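Local coordinates for protein tryptophanyl-tRNA synthetase (Mycoplasma pneumoniae, PDB 2YY5) that probably catalyses the attachment of tryptophan to tRNA(Trp) with ATP, through a tryptophanyl-adenylate intermediate, as a class I aminoacyl-tRNA synthetase, at residues N21-M26 with K188-I193. The protein carries 1 engineered substitution. Sequence-based numbering, arbitrary orientation.
Sequences NYLGVM and KDTNRI. With WSA (5'-O-[(L-tryptophylamino)sulfonyl]adenosine), chain J.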
loop_
_atom_site.group_PDB
_atom_site.type_symbol
_atom_site.label_atom_id
_atom_site.label_comp_id
_atom_site.label_asym_id
_atom_site.label_seq_id
_atom_site.Cartn_x
_atom_site.Cartn_y
_atom_site.Cartn_z
ATOM N N ASN B 21 16.447 -21.356 -4.296
ATOM C CA ASN B 21 16.210 -20.174 -5.120
ATOM C C ASN B 21 16.875 -20.328 -6.479
ATOM O O ASN B 21 16.267 -20.024 -7.512
ATOM C CB ASN B 21 16.768 -18.926 -4.443
ATOM C CG ASN B 21 16.197 -18.709 -3.059
ATOM O OD1 ASN B 21 14.980 -18.664 -2.883
ATOM N ND2 ASN B 21 17.075 -18.568 -2.068
ATOM N N TYR B 22 18.121 -20.807 -6.470
ATOM C CA TYR B 22 18.878 -20.985 -7.705
ATOM C C TYR B 22 18.173 -21.975 -8.626
ATOM O O TYR B 22 17.857 -21.668 -9.776
ATOM C CB TYR B 22 20.306 -21.488 -7.425
ATOM C CG TYR B 22 21.138 -21.600 -8.691
ATOM C CD1 TYR B 22 21.676 -20.463 -9.296
ATOM C CD2 TYR B 22 21.301 -22.828 -9.343
ATOM C CE1 TYR B 22 22.340 -20.536 -10.520
ATOM C CE2 TYR B 22 21.965 -22.913 -10.574
ATOM C CZ TYR B 22 22.479 -21.757 -11.152
ATOM O OH TYR B 22 23.108 -21.803 -12.368
ATOM N N LEU B 23 17.922 -23.166 -8.104
ATOM C CA LEU B 23 17.272 -24.200 -8.877
ATOM C C LEU B 23 15.811 -23.863 -9.174
ATOM O O LEU B 23 15.282 -24.223 -10.232
ATOM C CB LEU B 23 17.396 -25.543 -8.137
ATOM C CG LEU B 23 18.540 -26.481 -8.577
ATOM C CD1 LEU B 23 19.721 -25.681 -9.102
ATOM C CD2 LEU B 23 18.968 -27.374 -7.416
ATOM N N GLY B 24 15.167 -23.147 -8.258
ATOM C CA GLY B 24 13.774 -22.807 -8.462
ATOM C C GLY B 24 13.475 -21.887 -9.629
ATOM O O GLY B 24 12.491 -22.098 -10.348
ATOM N N VAL B 25 14.314 -20.871 -9.827
ATOM C CA VAL B 25 14.092 -19.895 -10.889
ATOM C C VAL B 25 15.344 -19.349 -11.553
ATOM O O VAL B 25 15.384 -19.209 -12.769
ATOM C CB VAL B 25 13.287 -18.674 -10.367
ATOM C CG1 VAL B 25 11.876 -19.090 -10.031
ATOM C CG2 VAL B 25 13.964 -18.089 -9.129
ATOM N N MET B 26 16.352 -19.018 -10.756
ATOM C CA MET B 26 17.592 -18.466 -11.288
ATOM C C MET B 26 18.196 -19.236 -12.454
ATOM O O MET B 26 18.457 -18.660 -13.506
ATOM C CB MET B 26 18.635 -18.331 -10.176
ATOM C CG MET B 26 18.328 -17.213 -9.214
ATOM S SD MET B 26 19.558 -16.969 -7.930
ATOM C CE MET B 26 18.631 -15.867 -6.839
ATOM N N LYS B 188 9.618 -28.265 -13.849
ATOM C CA LYS B 188 9.087 -29.615 -13.684
ATOM C C LYS B 188 9.799 -30.443 -12.618
ATOM O O LYS B 188 9.147 -31.140 -11.840
ATOM C CB LYS B 188 9.117 -30.382 -15.018
ATOM C CG LYS B 188 10.491 -30.889 -15.429
ATOM C CD LYS B 188 10.416 -31.792 -16.655
ATOM C CE LYS B 188 11.755 -32.482 -16.924
ATOM N NZ LYS B 188 11.698 -33.407 -18.090
ATOM N N ASP B 189 11.126 -30.359 -12.575
ATOM C CA ASP B 189 11.913 -31.133 -11.615
ATOM C C ASP B 189 12.307 -30.420 -10.322
ATOM O O ASP B 189 12.104 -30.952 -9.234
ATOM C CB ASP B 189 13.197 -31.638 -12.279
ATOM C CG ASP B 189 12.936 -32.388 -13.570
ATOM O OD1 ASP B 189 12.231 -33.417 -13.527
ATOM O OD2 ASP B 189 13.442 -31.948 -14.627
ATOM N N THR B 190 12.867 -29.218 -10.452
ATOM C CA THR B 190 13.367 -28.454 -9.308
ATOM C C THR B 190 12.448 -27.393 -8.687
ATOM O O THR B 190 12.927 -26.456 -8.040
ATOM C CB THR B 190 14.694 -27.746 -9.695
ATOM O OG1 THR B 190 14.417 -26.699 -10.632
ATOM C CG2 THR B 190 15.666 -28.727 -10.346
ATOM N N ASN B 191 11.140 -27.536 -8.849
ATOM C CA ASN B 191 10.226 -26.535 -8.314
ATOM C C ASN B 191 10.191 -26.468 -6.789
ATOM O O ASN B 191 9.617 -25.542 -6.212
ATOM C CB ASN B 191 8.819 -26.783 -8.853
ATOM C CG ASN B 191 8.243 -28.088 -8.368
ATOM O OD1 ASN B 191 7.790 -28.190 -7.224
ATOM N ND2 ASN B 191 8.268 -29.105 -9.228
ATOM N N ARG B 192 10.824 -27.424 -6.125
ATOM C CA ARG B 192 10.794 -27.418 -4.672
ATOM C C ARG B 192 11.935 -28.216 -4.052
ATOM O O ARG B 192 11.767 -29.382 -3.712
ATOM C CB ARG B 192 9.441 -27.975 -4.204
ATOM C CG ARG B 192 9.195 -27.903 -2.709
ATOM C CD ARG B 192 8.023 -28.788 -2.302
ATOM N NE ARG B 192 7.840 -28.819 -0.851
ATOM C CZ ARG B 192 7.307 -29.842 -0.188
ATOM N NH1 ARG B 192 7.176 -29.783 1.133
ATOM N NH2 ARG B 192 6.916 -30.931 -0.843
ATOM N N ILE B 193 13.101 -27.596 -3.906
ATOM C CA ILE B 193 14.239 -28.281 -3.301
ATOM C C ILE B 193 13.979 -28.438 -1.800
ATOM O O ILE B 193 13.540 -27.493 -1.132
ATOM C CB ILE B 193 15.567 -27.506 -3.523
ATOM C CG1 ILE B 193 16.004 -27.640 -4.980
ATOM C CG2 ILE B 193 16.663 -28.044 -2.610
ATOM C CD1 ILE B 193 15.162 -26.841 -5.932
HETATM C CD2 WSA J . 7.445 -12.345 -6.723
HETATM C CE3 WSA J . 7.786 -13.441 -7.507
HETATM C CZ3 WSA J . 7.225 -13.582 -8.769
HETATM C CH2 WSA J . 6.326 -12.630 -9.243
HETATM C CZ2 WSA J . 5.986 -11.537 -8.457
HETATM C CE2 WSA J . 6.548 -11.395 -7.194
HETATM N N11 WSA J . 6.427 -10.461 -6.253
HETATM C CD1 WSA J . 7.202 -10.771 -5.219
HETATM C CG WSA J . 7.843 -11.912 -5.463
HETATM C CB WSA J . 8.840 -12.600 -4.534
HETATM C CA WSA J . 8.348 -13.985 -4.105
HETATM N NH3 WSA J . 7.044 -13.884 -3.437
HETATM C C WSA J . 9.372 -14.597 -3.145
HETATM O O WSA J . 9.419 -14.229 -1.976
HETATM N NS WSA J . 10.188 -15.522 -3.638
HETATM S S WSA J . 11.513 -15.665 -2.698
HETATM O O1S WSA J . 12.246 -14.357 -2.640
HETATM O O2S WSA J . 11.117 -16.051 -1.303
HETATM O "O5'" WSA J . 12.324 -16.676 -3.306
HETATM C "C5'" WSA J . 12.662 -16.536 -4.691
HETATM C "C4'" WSA J . 12.221 -17.709 -5.572
HETATM O "O4'" WSA J . 12.779 -18.935 -5.065
HETATM C "C3'" WSA J . 10.705 -17.910 -5.627
HETATM O "O3'" WSA J . 10.318 -18.287 -6.952
HETATM C "C2'" WSA J . 10.509 -19.089 -4.677
HETATM O "O2'" WSA J . 9.320 -19.802 -5.032
HETATM C "C1'" WSA J . 11.730 -19.914 -5.078
HETATM N N9 WSA J . 12.003 -20.951 -4.053
HETATM C C8 WSA J . 12.136 -20.716 -2.750
HETATM N N7 WSA J . 12.434 -21.849 -2.119
HETATM C C5 WSA J . 12.492 -22.817 -3.032
HETATM C C4 WSA J . 12.207 -22.243 -4.264
HETATM N N3 WSA J . 12.201 -23.021 -5.359
HETATM C C2 WSA J . 12.464 -24.314 -5.271
HETATM N N1 WSA J . 12.742 -24.887 -4.114
HETATM C C6 WSA J . 12.766 -24.173 -2.978
HETATM N N6 WSA J . 13.061 -24.751 -1.815
#
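The hydroxyl of Thr190 donates a hydrogen bond to the backbone carbonyl of Leu23, OG1 to O 2.7 Å, and so ties the loop after strand 183-185 to the helix 19-26. The donor stands above the carbonyl plane, with a C=O...OG1 angle of 123°. A chi1 of 70° sets OG1 between the backbone N and carbonyl carbon of Thr190 and points it at the helix, while the methyl CG2 lies near Leu23 CG. Threonine suits the place because its branched CB carries both a hydroxyl and a methyl.

Apolar packing continues beside this bond. Leu23 and Ile193 cross at about a right angle: CD1 of Ile193 meets Leu23 CB at 3.4 Å, and Leu23 CD2 lies against Ile193 CG1. Their aliphatic branches suit a buried patch that helix 246-259 also covers, with Ala257 touching Leu23 and Thr190 and Ile254 touching Ile193.

The adenine of the tryptophanyl-adenylate analogue WSA lies between helix and loop. The backbone of Ile193 makes two hydrogen bonds to its edge, N donating to WSA N1 (2.7 Å) and O accepting from WSA N6 (2.9 Å, 162° at the hydrogen), while its CD1 also lies near WSA N1. On the helix side Gly24, with no side chain, brings its CA to 3.5 Å from WSA N3.

The N-H and C=O of Ile193 match the Watson-Crick edge of adenine and would distinguish it from guanine, whose N1 carries a proton and whose C6 bears an oxygen. The threonine bond and the aliphatic packing join the two walls of this Rossmann-fold nucleotide pocket.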